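Local coordinates for major pepsin inhibitor PI-3 (Ascaris suum, PDB 1F32), which inhibits the aspartic protease pepsin, as a secreted protein of the parasitic roundworm belonging to the I33 family of protease inhibitors, at residues F2-S7 against T106-I111; M6-F11 against D70-N75; A23-T28 against S80-K85; K39-R44 against K61-C66; F74-C79 against P143-V148. One frame throughout, in Å; residues are numbered along the deposited sequence.

Interaction 1 (F2-S7 against T106-I111); sequences FLFSMS and TFREKI
With CG anti to the backbone N in both residues (chi1 176° in Phe-4, -178° in Phe-107), the two phenyl rings are carried out from the N-terminal chain and from the helix and pass one another running opposite ways. CD1 of Phe-4 comes 3.6 Å from CE1 of Phe-107. The ring centroids are 5.5 Å apart, their planes inclined at 51°. CB of Phe-4 lies in the plane of the Phe-107 ring, at its edge, 3.6 Å from CE1. Leu-3 and Ile-111 meet tip to tip, CD2 of the leucine 3.5 Å from CD1 of the isoleucine, and CE2 of Phe-2 reaches the same isoleucine methyl more loosely.

This is the N-terminal end of the chain, where strand 5-8 begins at the margin of the five-stranded antiparallel sheet, packing against helix 98-116 as that helix lies across one face of the sheet. The helix offers Phe-107, Arg-108 and Ile-111, one turn of its surface.

Farther along, the contact thins out. The aliphatic part of Arg-108 passes the far end of Phe-4, CG being 4.1 Å from CZ. Beyond it, SD of Met-6 lies 3.9 Å from NH2 of Arg-108, while NH1 of that arginine is hydrogen-bonded to Gln-105. Phe-107 also makes an edge-to-face pair with Phe-76.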
# COMPACT_ATOMS: atom_id res chain seq x y z
N PHE A 2 16.70 4.80 6.36
CA PHE A 2 16.63 5.96 5.43
C PHE A 2 15.36 6.75 5.73
O PHE A 2 14.64 6.44 6.68
CB PHE A 2 16.61 5.46 3.99
CG PHE A 2 17.33 6.37 3.03
CD1 PHE A 2 18.70 6.58 3.14
CD2 PHE A 2 16.63 7.02 2.01
CE1 PHE A 2 19.37 7.43 2.25
CE2 PHE A 2 17.29 7.87 1.12
CZ PHE A 2 18.66 8.07 1.24
N LEU A 3 15.09 7.76 4.92
CA LEU A 3 13.90 8.58 5.11
C LEU A 3 12.92 8.41 3.96
O LEU A 3 11.88 9.06 3.90
CB LEU A 3 14.30 10.05 5.27
CG LEU A 3 15.00 10.81 4.15
CD1 LEU A 3 15.53 12.12 4.73
CD2 LEU A 3 16.14 10.01 3.55
N PHE A 4 13.25 7.50 3.06
CA PHE A 4 12.40 7.26 1.90
C PHE A 4 12.63 5.88 1.31
O PHE A 4 13.75 5.36 1.32
CB PHE A 4 12.70 8.33 0.85
CG PHE A 4 11.95 8.15 -0.44
CD1 PHE A 4 10.58 8.36 -0.50
CD2 PHE A 4 12.63 7.79 -1.60
CE1 PHE A 4 9.89 8.21 -1.71
CE2 PHE A 4 11.96 7.64 -2.81
CZ PHE A 4 10.58 7.85 -2.87
N SER A 5 11.55 5.28 0.83
CA SER A 5 11.62 3.99 0.17
C SER A 5 10.43 3.97 -0.77
O SER A 5 9.40 4.60 -0.50
CB SER A 5 11.55 2.82 1.16
OG SER A 5 10.23 2.59 1.62
N MET A 6 10.59 3.28 -1.89
CA MET A 6 9.51 3.19 -2.86
C MET A 6 9.48 1.80 -3.48
O MET A 6 10.51 1.14 -3.59
CB MET A 6 9.69 4.23 -3.98
CG MET A 6 10.85 3.92 -4.93
SD MET A 6 10.98 5.13 -6.26
CE MET A 6 12.56 5.90 -5.85
N SER A 7 8.30 1.37 -3.90
CA SER A 7 8.16 0.06 -4.52
C SER A 7 6.97 -0.00 -5.47
O SER A 7 6.10 0.87 -5.47
CB SER A 7 8.04 -1.03 -3.46
OG SER A 7 7.03 -0.71 -2.52
N THR A 106 8.12 16.74 -5.40
CA THR A 106 9.07 17.69 -4.82
C THR A 106 9.96 16.92 -3.87
O THR A 106 11.16 17.12 -3.82
CB THR A 106 8.37 18.82 -4.04
OG1 THR A 106 7.68 19.67 -4.95
CG2 THR A 106 9.41 19.66 -3.26
N PHE A 107 9.37 16.01 -3.09
CA PHE A 107 10.17 15.24 -2.15
C PHE A 107 11.15 14.33 -2.88
O PHE A 107 12.31 14.26 -2.51
CB PHE A 107 9.28 14.41 -1.21
CG PHE A 107 10.06 13.64 -0.18
CD1 PHE A 107 10.61 12.40 -0.48
CD2 PHE A 107 10.26 14.18 1.09
CE1 PHE A 107 11.36 11.69 0.46
CE2 PHE A 107 11.02 13.48 2.05
CZ PHE A 107 11.56 12.24 1.74
N ARG A 108 10.69 13.64 -3.91
CA ARG A 108 11.58 12.74 -4.65
C ARG A 108 12.73 13.54 -5.26
O ARG A 108 13.88 13.09 -5.27
CB ARG A 108 10.80 12.02 -5.75
CG ARG A 108 9.69 11.12 -5.21
CD ARG A 108 8.83 10.54 -6.32
NE ARG A 108 9.47 9.44 -7.03
CZ ARG A 108 8.99 8.89 -8.14
NH1 ARG A 108 7.87 9.35 -8.67
NH2 ARG A 108 9.61 7.87 -8.71
N GLU A 109 12.41 14.72 -5.77
CA GLU A 109 13.42 15.58 -6.37
C GLU A 109 14.39 16.07 -5.30
O GLU A 109 15.58 16.21 -5.57
CB GLU A 109 12.74 16.74 -7.08
CG GLU A 109 11.89 16.27 -8.27
CD GLU A 109 10.94 17.34 -8.78
OE1 GLU A 109 10.86 18.41 -8.15
OE2 GLU A 109 10.26 17.10 -9.81
N LYS A 110 13.90 16.31 -4.08
CA LYS A 110 14.78 16.78 -3.00
C LYS A 110 15.64 15.63 -2.48
O LYS A 110 16.81 15.83 -2.12
CB LYS A 110 13.99 17.40 -1.85
CG LYS A 110 13.54 18.81 -2.15
CD LYS A 110 13.01 19.51 -0.94
CE LYS A 110 12.73 20.97 -1.26
NZ LYS A 110 12.20 21.70 -0.08
N ILE A 111 15.07 14.44 -2.44
CA ILE A 111 15.83 13.27 -2.01
C ILE A 111 16.95 13.07 -3.02
O ILE A 111 18.09 12.78 -2.66
CB ILE A 111 14.93 12.01 -1.95
CG1 ILE A 111 14.32 11.90 -0.56
CG2 ILE A 111 15.73 10.77 -2.32
CD1 ILE A 111 15.34 11.65 0.55

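Interaction 2 (M6-F11 against D70-N75)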
# COMPACT_ATOMS: atom_id res chain seq x y z
N MET A 6 10.59 3.28 -1.89
CA MET A 6 9.51 3.19 -2.86
C MET A 6 9.48 1.80 -3.48
O MET A 6 10.51 1.14 -3.59
CB MET A 6 9.69 4.23 -3.98
CG MET A 6 10.85 3.92 -4.93
SD MET A 6 10.98 5.13 -6.26
CE MET A 6 12.56 5.90 -5.85
N SER A 7 8.30 1.37 -3.90
CA SER A 7 8.16 0.06 -4.52
C SER A 7 6.97 -0.00 -5.47
O SER A 7 6.10 0.87 -5.47
CB SER A 7 8.04 -1.03 -3.46
OG SER A 7 7.03 -0.71 -2.52
N THR A 8 6.96 -1.03 -6.30
CA THR A 8 5.88 -1.23 -7.25
C THR A 8 5.27 -2.59 -6.95
O THR A 8 5.96 -3.49 -6.50
CB THR A 8 6.41 -1.20 -8.70
OG1 THR A 8 6.86 0.13 -9.01
CG2 THR A 8 5.31 -1.59 -9.68
N GLY A 9 3.97 -2.72 -7.18
CA GLY A 9 3.30 -3.98 -6.91
C GLY A 9 3.74 -5.09 -7.85
O GLY A 9 4.54 -4.86 -8.76
N PRO A 10 3.20 -6.31 -7.67
CA PRO A 10 2.21 -6.68 -6.64
C PRO A 10 2.73 -6.70 -5.21
O PRO A 10 3.90 -6.97 -4.95
CB PRO A 10 1.76 -8.06 -7.09
CG PRO A 10 1.93 -8.01 -8.55
CD PRO A 10 3.27 -7.34 -8.71
N PHE A 11 1.82 -6.43 -4.27
CA PHE A 11 2.16 -6.44 -2.85
C PHE A 11 1.40 -7.59 -2.20
O PHE A 11 0.54 -8.20 -2.83
CB PHE A 11 1.73 -5.11 -2.20
CG PHE A 11 2.44 -3.92 -2.76
CD1 PHE A 11 3.80 -3.75 -2.56
CD2 PHE A 11 1.76 -2.98 -3.53
CE1 PHE A 11 4.48 -2.67 -3.10
CE2 PHE A 11 2.43 -1.90 -4.08
CZ PHE A 11 3.79 -1.74 -3.87
N ASP A 70 -0.07 -3.24 -10.14
CA ASP A 70 1.15 -2.52 -10.45
C ASP A 70 1.19 -1.13 -9.82
O ASP A 70 1.97 -0.28 -10.22
CB ASP A 70 1.31 -2.39 -11.97
CG ASP A 70 0.17 -1.62 -12.60
OD1 ASP A 70 -0.86 -1.39 -11.93
OD2 ASP A 70 0.30 -1.27 -13.79
N MET A 71 0.34 -0.89 -8.82
CA MET A 71 0.35 0.44 -8.23
C MET A 71 1.66 0.68 -7.49
O MET A 71 2.39 -0.26 -7.17
CB MET A 71 -0.85 0.64 -7.31
CG MET A 71 -0.90 -0.20 -6.06
SD MET A 71 -2.40 0.25 -5.16
CE MET A 71 -2.65 -1.23 -4.25
N LYS A 72 1.97 1.96 -7.26
CA LYS A 72 3.20 2.35 -6.59
C LYS A 72 2.99 2.70 -5.12
O LYS A 72 1.92 3.13 -4.71
CB LYS A 72 3.83 3.55 -7.31
CG LYS A 72 4.17 3.30 -8.77
CD LYS A 72 5.01 4.46 -9.32
CE LYS A 72 5.25 4.34 -10.83
NZ LYS A 72 3.99 4.51 -11.60
N MET A 73 4.04 2.51 -4.34
CA MET A 73 3.98 2.83 -2.93
C MET A 73 5.18 3.72 -2.63
O MET A 73 6.27 3.51 -3.19
CB MET A 73 4.05 1.55 -2.09
CG MET A 73 4.05 1.76 -0.59
SD MET A 73 3.84 0.17 0.20
CE MET A 73 3.57 0.65 1.87
N PHE A 74 4.97 4.71 -1.78
CA PHE A 74 6.02 5.63 -1.37
C PHE A 74 5.94 5.70 0.16
O PHE A 74 4.87 5.95 0.72
CB PHE A 74 5.79 7.02 -1.96
CG PHE A 74 5.84 7.07 -3.47
CD1 PHE A 74 7.05 6.91 -4.15
CD2 PHE A 74 4.69 7.32 -4.21
CE1 PHE A 74 7.11 7.01 -5.55
CE2 PHE A 74 4.73 7.42 -5.61
CZ PHE A 74 5.96 7.26 -6.28
N ASN A 75 7.07 5.48 0.81
CA ASN A 75 7.11 5.50 2.27
C ASN A 75 7.99 6.64 2.77
O ASN A 75 9.18 6.69 2.47
CB ASN A 75 7.63 4.16 2.75
CG ASN A 75 6.81 3.01 2.22
OD1 ASN A 75 5.62 2.91 2.52
ND2 ASN A 75 7.43 2.16 1.41
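Three backbone hydrogen bonds join Ser-7 and Gly-9 to Met-73 and Met-71. Ser-7 and Met-73 form an antiparallel hydrogen-bonded pair: Ser-7 N gives to Met-73 O at 3.0 Å, and Met-73 N gives back to Ser-7 O at 2.9 Å. The third bond runs from Gly-9 N to Met-71 O, also 2.9 Å long. Non-hydrogen-bonded pairs lie on either side of the central one, Met-6 with Phe-74 and Thr-8 with Lys-72. Here CA-H groups supplement the bonding, as Met-6 CA stands 3.3 Å from Met-73 O.

The pairing sets strand 5-8 beside strand 72-76 at the margin of the five-stranded antiparallel sheet, the N-terminal strand being added next to one that follows it by some sixty residues. Past Thr-8 the chain leaves the strand through Gly-9 and a cis peptide bond before Pro-10, turning back beneath the sheet.

The side-chain contacts fall on both faces. On the face that carries Met-6, Thr-8, Lys-72 and Phe-74, CB of Met-6 rests 3.8 Å from CD1 of Phe-74, and Thr-8 and Lys-72 run alongside each other, both directed out of that face. On the other face Phe-11 folds back under Met-73, its CZ 3.7 Å from CB of the methionine. Because Met-73 CG is anti to the backbone N (chi1 178°) and the chain runs on extended, SD arrives above the ring face, 4.7 Å from the centroid, a Met-aromatic contact. Phe-11 CE2 also approaches Met-71 O.

Interaction 3 (A23-T28 against S80-K85); sequences ANLPWT and SVLGNK
Lys-85 runs fully extended beyond CG across one face of the Trp-27 indole, the two side chains crossing at about a right angle. Its four-carbon chain reaches the six-membered ring at CZ3 first: CD is 3.4 Å from that atom and makes a CH-pi contact over the face. CE then passes above CH2 and CZ2, and NZ ends over the same face, 3.9 Å from the centroid and 17° off the normal, a cation-pi contact. From there NZ also makes a weak hydrogen bond to Trp-27 O, so the ammonium group touches both the ring and the backbone of one residue.

The indole gets there because CG of Trp-27 is anti to the backbone N (chi1 -172°), which carries the ring over to segment 80-85. At the edge of the ring, the carbonyl O of Leu-82 lies in the ring plane, 3.3 Å from CZ3. CD2 of the same leucine comes at CE3 from the side opposite Lys-85, 3.6 Å away. Gly-83, with positive phi, makes the turn near CH2. Leu-25 packs on the other leucine, its CD1 4.2 Å from Leu-82 CB, the two crossing at a slant.

Segment 80-85 closes as a tight hairpin, with Leu-82 and Lys-85 bonded to each other in both directions. The contact lies near the centre of the chain, where strand 25-29 of the three-stranded sheet packs against the five-stranded one at strands 79-82 and 85-88; Met-73 and Phe-87 add to the apolar layer between the two sheets.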
# COMPACT_ATOMS: atom_id res chain seq x y z
N ALA A 23 0.05 -4.53 1.41
CA ALA A 23 1.30 -4.00 1.94
C ALA A 23 1.07 -3.61 3.39
O ALA A 23 1.63 -2.63 3.89
CB ALA A 23 1.75 -2.79 1.12
N ASN A 24 0.23 -4.38 4.08
CA ASN A 24 -0.10 -4.15 5.48
C ASN A 24 -0.92 -2.90 5.75
O ASN A 24 -1.09 -2.50 6.90
CB ASN A 24 1.18 -4.08 6.33
CG ASN A 24 1.84 -5.43 6.49
OD1 ASN A 24 3.07 -5.53 6.50
ND2 ASN A 24 1.03 -6.47 6.65
N LEU A 25 -1.45 -2.29 4.69
CA LEU A 25 -2.27 -1.09 4.85
C LEU A 25 -3.74 -1.44 4.57
O LEU A 25 -4.03 -2.25 3.68
CB LEU A 25 -1.77 0.00 3.89
CG LEU A 25 -0.34 0.46 4.21
CD1 LEU A 25 0.12 1.48 3.20
CD2 LEU A 25 -0.29 1.05 5.62
N PRO A 26 -4.68 -0.85 5.33
CA PRO A 26 -6.12 -1.12 5.15
C PRO A 26 -6.65 -0.45 3.88
O PRO A 26 -7.16 0.67 3.91
CB PRO A 26 -6.73 -0.56 6.43
CG PRO A 26 -5.82 0.59 6.75
CD PRO A 26 -4.45 0.02 6.51
N TRP A 27 -6.54 -1.18 2.79
CA TRP A 27 -6.93 -0.71 1.47
C TRP A 27 -8.43 -0.45 1.27
O TRP A 27 -8.83 0.65 0.88
CB TRP A 27 -6.43 -1.73 0.43
CG TRP A 27 -6.59 -1.30 -0.96
CD1 TRP A 27 -7.42 -1.84 -1.90
CD2 TRP A 27 -5.92 -0.21 -1.58
NE1 TRP A 27 -7.32 -1.14 -3.08
CE2 TRP A 27 -6.40 -0.13 -2.90
CE3 TRP A 27 -4.96 0.72 -1.14
CZ2 TRP A 27 -5.94 0.84 -3.80
CZ3 TRP A 27 -4.52 1.68 -2.04
CH2 TRP A 27 -5.01 1.74 -3.35
N THR A 28 -9.25 -1.46 1.52
CA THR A 28 -10.68 -1.33 1.36
C THR A 28 -11.35 -2.40 2.20
O THR A 28 -10.70 -3.35 2.67
CB THR A 28 -11.10 -1.50 -0.13
OG1 THR A 28 -12.46 -1.05 -0.29
CG2 THR A 28 -11.03 -2.95 -0.54
N SER A 80 2.71 6.97 4.54
CA SER A 80 2.91 6.25 3.29
C SER A 80 1.79 6.51 2.29
O SER A 80 0.64 6.82 2.66
CB SER A 80 2.96 4.73 3.54
OG SER A 80 4.03 4.35 4.39
N VAL A 81 2.13 6.40 1.02
CA VAL A 81 1.18 6.55 -0.07
C VAL A 81 1.19 5.22 -0.81
O VAL A 81 2.25 4.69 -1.16
CB VAL A 81 1.60 7.67 -1.05
CG1 VAL A 81 0.59 7.77 -2.19
CG2 VAL A 81 1.70 9.00 -0.32
N LEU A 82 0.01 4.66 -1.03
CA LEU A 82 -0.10 3.40 -1.76
C LEU A 82 -1.16 3.69 -2.81
O LEU A 82 -2.29 4.09 -2.48
CB LEU A 82 -0.56 2.28 -0.83
CG LEU A 82 -0.78 0.92 -1.50
CD1 LEU A 82 0.54 0.35 -1.97
CD2 LEU A 82 -1.45 -0.03 -0.50
N GLY A 83 -0.79 3.50 -4.07
CA GLY A 83 -1.71 3.79 -5.14
C GLY A 83 -1.92 5.28 -5.03
O GLY A 83 -0.97 6.06 -4.97
N ASN A 84 -3.16 5.71 -4.99
CA ASN A 84 -3.36 7.13 -4.85
C ASN A 84 -4.09 7.38 -3.55
O ASN A 84 -5.00 8.20 -3.49
CB ASN A 84 -4.12 7.68 -6.06
CG ASN A 84 -3.34 7.50 -7.36
OD1 ASN A 84 -2.15 7.82 -7.43
ND2 ASN A 84 -4.01 6.98 -8.39
N LYS A 85 -3.68 6.65 -2.51
CA LYS A 85 -4.30 6.77 -1.19
C LYS A 85 -3.24 7.06 -0.13
O LYS A 85 -2.15 6.51 -0.17
CB LYS A 85 -5.07 5.50 -0.85
CG LYS A 85 -6.25 5.19 -1.81
CD LYS A 85 -7.02 3.94 -1.36
CE LYS A 85 -8.10 3.50 -2.36
NZ LYS A 85 -8.95 2.35 -1.82

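Interaction 4 (K39-R44 against K61-C66); sequences KEFAAR and KPPPFC
The ring of Phe-41 carries Pro-63 squarely on one face: CD of the proline sits over the ring centre, 3.5 Å from the centroid and only 6° off the normal, a close CH-pi contact. Pro-62 CA, 3.8 Å from CE1, and Cys-66 SG, 3.6 Å from CE2, approach the ring obliquely. Phe-65 turns its own edge to Phe-41, with CD2 of the latter 3.9 Å from its CE1, while CB of Pro-63 lies over one face of the Phe-65 ring, off-centre toward the rim. The guanidinium of Arg-44 has CA of Phe-41, one turn back along the same helix, over one face, again displaced toward the rim.

At the edge of that guanidinium, NH2 donates to Lys-61 O at 2.9 Å, the oxygen tilted 19° out of its plane. The bend at chi3 of Arg-44 (66°) turns the group toward the backbone of the loop, and NE is held by Thr-60 O, so two carbonyls in succession grip one side chain. Lys-61 has positive phi, where the chain leaves helix 57-60. Its CB packs 3.5 Å from NE, and its extended chain carries NZ away from the arginine.

Cys-66, buried here, is joined to Cys-13 by a disulfide. The arrangement is a proline-rich loop ending in a short 3-10 turn laid over helix 35-52, stapled by that bridge to strand 13-16 of the three-stranded sheet.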
# COMPACT_ATOMS: atom_id res chain seq x y z
N LYS A 39 -13.27 -14.25 2.54
CA LYS A 39 -12.96 -15.36 3.41
C LYS A 39 -12.24 -16.46 2.67
O LYS A 39 -11.24 -16.99 3.17
CB LYS A 39 -14.24 -15.91 4.03
CG LYS A 39 -14.88 -14.96 5.00
CD LYS A 39 -16.04 -15.63 5.71
CE LYS A 39 -16.83 -14.60 6.50
NZ LYS A 39 -15.95 -13.82 7.40
N GLU A 40 -12.72 -16.79 1.47
CA GLU A 40 -12.10 -17.83 0.65
C GLU A 40 -10.70 -17.41 0.26
O GLU A 40 -9.76 -18.21 0.30
CB GLU A 40 -12.92 -18.09 -0.61
CG GLU A 40 -14.38 -18.42 -0.36
CD GLU A 40 -15.12 -18.79 -1.63
OE1 GLU A 40 -15.04 -18.03 -2.62
OE2 GLU A 40 -15.78 -19.84 -1.64
N PHE A 41 -10.55 -16.15 -0.14
CA PHE A 41 -9.23 -15.64 -0.54
C PHE A 41 -8.26 -15.70 0.63
O PHE A 41 -7.13 -16.17 0.49
CB PHE A 41 -9.34 -14.20 -1.02
CG PHE A 41 -8.01 -13.54 -1.24
CD1 PHE A 41 -7.03 -14.17 -2.01
CD2 PHE A 41 -7.75 -12.28 -0.71
CE1 PHE A 41 -5.80 -13.56 -2.25
CE2 PHE A 41 -6.51 -11.66 -0.95
CZ PHE A 41 -5.55 -12.30 -1.72
N ALA A 42 -8.70 -15.21 1.78
CA ALA A 42 -7.83 -15.21 2.95
C ALA A 42 -7.34 -16.62 3.26
O ALA A 42 -6.18 -16.82 3.62
CB ALA A 42 -8.57 -14.63 4.13
N ALA A 43 -8.22 -17.60 3.11
CA ALA A 43 -7.88 -18.99 3.37
C ALA A 43 -6.82 -19.45 2.38
O ALA A 43 -5.86 -20.14 2.75
CB ALA A 43 -9.12 -19.86 3.24
N ARG A 44 -7.02 -19.07 1.13
CA ARG A 44 -6.12 -19.40 0.04
C ARG A 44 -4.73 -18.81 0.31
O ARG A 44 -3.72 -19.48 0.10
CB ARG A 44 -6.71 -18.86 -1.26
CG ARG A 44 -6.05 -19.33 -2.54
CD ARG A 44 -7.01 -19.22 -3.73
NE ARG A 44 -7.35 -17.83 -4.07
CZ ARG A 44 -8.58 -17.32 -4.01
NH1 ARG A 44 -9.61 -18.06 -3.62
NH2 ARG A 44 -8.78 -16.05 -4.35
N LYS A 61 -4.11 -16.13 -6.23
CA LYS A 61 -5.22 -15.64 -7.05
C LYS A 61 -5.90 -14.42 -6.43
O LYS A 61 -7.08 -14.47 -6.07
CB LYS A 61 -6.24 -16.76 -7.25
CG LYS A 61 -5.69 -17.95 -8.04
CD LYS A 61 -6.67 -19.09 -8.06
CE LYS A 61 -6.07 -20.31 -8.75
NZ LYS A 61 -6.97 -21.48 -8.59
N PRO A 62 -5.17 -13.30 -6.31
CA PRO A 62 -5.72 -12.07 -5.74
C PRO A 62 -6.90 -11.49 -6.49
O PRO A 62 -6.83 -11.25 -7.70
CB PRO A 62 -4.52 -11.11 -5.74
CG PRO A 62 -3.62 -11.67 -6.83
CD PRO A 62 -3.73 -13.15 -6.62
N PRO A 63 -8.03 -11.27 -5.78
CA PRO A 63 -9.22 -10.71 -6.42
C PRO A 63 -9.00 -9.24 -6.77
O PRO A 63 -8.05 -8.59 -6.29
CB PRO A 63 -10.31 -10.89 -5.35
CG PRO A 63 -9.79 -12.08 -4.52
CD PRO A 63 -8.32 -11.71 -4.41
N PRO A 64 -9.88 -8.67 -7.60
CA PRO A 64 -9.66 -7.27 -7.95
C PRO A 64 -9.66 -6.28 -6.79
O PRO A 64 -9.15 -5.17 -6.92
CB PRO A 64 -10.76 -6.98 -8.98
CG PRO A 64 -11.65 -8.19 -8.99
CD PRO A 64 -10.85 -9.33 -8.50
N PHE A 65 -10.20 -6.69 -5.64
CA PHE A 65 -10.25 -5.77 -4.51
C PHE A 65 -8.91 -5.59 -3.82
O PHE A 65 -8.80 -4.82 -2.87
CB PHE A 65 -11.34 -6.16 -3.50
CG PHE A 65 -11.30 -7.60 -3.03
CD1 PHE A 65 -10.21 -8.09 -2.30
CD2 PHE A 65 -12.40 -8.44 -3.25
CE1 PHE A 65 -10.23 -9.41 -1.78
CE2 PHE A 65 -12.42 -9.73 -2.75
CZ PHE A 65 -11.35 -10.22 -2.01
N CYS A 66 -7.90 -6.31 -4.30
CA CYS A 66 -6.55 -6.13 -3.79
C CYS A 66 -5.95 -4.90 -4.46
O CYS A 66 -4.82 -4.51 -4.18
CB CYS A 66 -5.69 -7.35 -4.11
SG CYS A 66 -6.10 -8.74 -3.04

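Interaction 5 (F74-C79 against P143-V148); sequences FNFVGC and PSFCTV
Phe-76 meets segment 143-148 from CB outward. Its CB lies 3.7 Å from Cys-146 SG. CG and CD1 then run under the proline ring of Pro-143, with CD1 3.5 Å from CD of the proline, and CE1 and CZ continue beneath CG. That CG atom stands over the ring centre, 3.7 Å from the centroid and 9° off the normal, a CH-pi contact. On the other margin CD2 comes near Cys-146 SG, and CE2 is 4.1 Å from CZ of Phe-145. Chi1 of -52° sets the ring on the side of the backbone N, facing the proline.

Cys-79 and Cys-146 are joined by a disulfide, SG to SG 2.0 Å, with chi3 -77°. It ties the start of strand 79-82, just after the turn from strand 72-76, to the 3-10 turn near the C terminus, so the tail after helix 98-116 is pinned back onto the five-stranded sheet. Phe-145 presents the edge of its ring to this bridge: Cys-79 SG lies in the ring plane, 3.7 Å from CE1, while CB of Pro-143 lies over one face, off-centre toward the rim.

A water bridges the backbones, donating to Gly-78 O and to Cys-146 O, both at 2.8 Å. The two carbonyl oxygens, 4.0 Å apart, are thus linked by its two protons. Phe-107 of the helix also packs on Pro-143.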
# COMPACT_ATOMS: atom_id res chain seq x y z
N PHE A 74 4.97 4.71 -1.78
CA PHE A 74 6.02 5.63 -1.37
C PHE A 74 5.94 5.70 0.16
O PHE A 74 4.87 5.95 0.72
CB PHE A 74 5.79 7.02 -1.96
CG PHE A 74 5.84 7.07 -3.47
CD1 PHE A 74 7.05 6.91 -4.15
CD2 PHE A 74 4.69 7.32 -4.21
CE1 PHE A 74 7.11 7.01 -5.55
CE2 PHE A 74 4.73 7.42 -5.61
CZ PHE A 74 5.96 7.26 -6.28
N ASN A 75 7.07 5.48 0.81
CA ASN A 75 7.11 5.50 2.27
C ASN A 75 7.99 6.64 2.77
O ASN A 75 9.18 6.69 2.47
CB ASN A 75 7.63 4.16 2.75
CG ASN A 75 6.81 3.01 2.22
OD1 ASN A 75 5.62 2.91 2.52
ND2 ASN A 75 7.43 2.16 1.41
N PHE A 76 7.38 7.54 3.55
CA PHE A 76 8.08 8.70 4.10
C PHE A 76 8.12 8.56 5.61
O PHE A 76 7.55 7.63 6.17
CB PHE A 76 7.32 9.98 3.77
CG PHE A 76 6.99 10.14 2.31
CD1 PHE A 76 7.94 10.60 1.41
CD2 PHE A 76 5.73 9.80 1.84
CE1 PHE A 76 7.64 10.71 0.05
CE2 PHE A 76 5.41 9.91 0.50
CZ PHE A 76 6.37 10.36 -0.41
N VAL A 77 8.81 9.50 6.26
CA VAL A 77 8.88 9.50 7.71
C VAL A 77 7.54 10.06 8.18
O VAL A 77 7.24 11.24 7.96
CB VAL A 77 10.01 10.41 8.24
CG1 VAL A 77 9.90 10.55 9.76
CG2 VAL A 77 11.35 9.84 7.86
N GLY A 78 6.73 9.20 8.80
CA GLY A 78 5.45 9.66 9.29
C GLY A 78 4.26 9.17 8.50
O GLY A 78 3.14 9.15 9.03
N CYS A 79 4.46 8.80 7.24
CA CYS A 79 3.33 8.32 6.45
C CYS A 79 3.71 7.61 5.16
O CYS A 79 4.87 7.63 4.73
CB CYS A 79 2.40 9.50 6.17
SG CYS A 79 2.72 10.59 4.74
N PRO A 143 6.69 15.05 3.15
CA PRO A 143 5.62 15.83 2.54
C PRO A 143 4.72 16.36 3.65
O PRO A 143 4.51 15.68 4.66
CB PRO A 143 4.90 14.82 1.64
CG PRO A 143 6.03 13.92 1.21
CD PRO A 143 6.84 13.74 2.50
N SER A 144 4.20 17.57 3.48
CA SER A 144 3.35 18.16 4.51
C SER A 144 2.12 17.32 4.81
O SER A 144 1.61 17.34 5.93
CB SER A 144 2.93 19.58 4.12
OG SER A 144 2.14 19.58 2.95
N PHE A 145 1.65 16.55 3.83
CA PHE A 145 0.47 15.73 4.07
C PHE A 145 0.70 14.59 5.05
O PHE A 145 -0.25 13.93 5.47
CB PHE A 145 -0.12 15.21 2.74
CG PHE A 145 0.83 14.38 1.91
CD1 PHE A 145 1.36 13.19 2.38
CD2 PHE A 145 1.14 14.78 0.61
CE1 PHE A 145 2.18 12.40 1.58
CE2 PHE A 145 1.95 13.99 -0.20
CZ PHE A 145 2.48 12.80 0.29
N CYS A 146 1.95 14.36 5.44
CA CYS A 146 2.25 13.31 6.40
C CYS A 146 1.85 13.75 7.81
O CYS A 146 1.84 12.94 8.73
CB CYS A 146 3.74 12.99 6.39
SG CYS A 146 4.34 11.70 5.24
N THR A 147 1.51 15.03 7.97
CA THR A 147 1.11 15.57 9.27
C THR A 147 -0.40 15.79 9.43
O THR A 147 -1.03 16.46 8.60
CB THR A 147 1.84 16.90 9.56
OG1 THR A 147 3.25 16.65 9.63
CG2 THR A 147 1.37 17.49 10.90
N VAL A 148 -0.96 15.23 10.50
CA VAL A 148 -2.39 15.34 10.83
C VAL A 148 -3.33 14.74 9.78
O VAL A 148 -2.99 14.63 8.60
CB VAL A 148 -2.81 16.82 11.10
CG1 VAL A 148 -3.56 17.40 9.91
CG2 VAL A 148 -3.67 16.89 12.36
O HOH W 1 2.69 11.26 10.81

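In the fold
From the N terminus, residues 2-7 close the long loop of interaction 1 onto helix 98-116, and the same strand runs on into interaction 2, which pairs it with strand 72-76. Nested inside interaction 1 is interaction 3, where the two sheets meet; it crosses interaction 2, since their segments alternate along the chain. Interaction 4, the smallest loop, sits inside those of interactions 1, 2 and 3, and ties helix 35-52 to the loop before strand 72-76. Interaction 5 opens where interaction 2 ends and crosses interactions 1 and 3, bringing the C terminus back to the five-stranded sheet. Interactions 1 and 4 lie about 31 Å apart between centres, on opposite sides of the chain's centre.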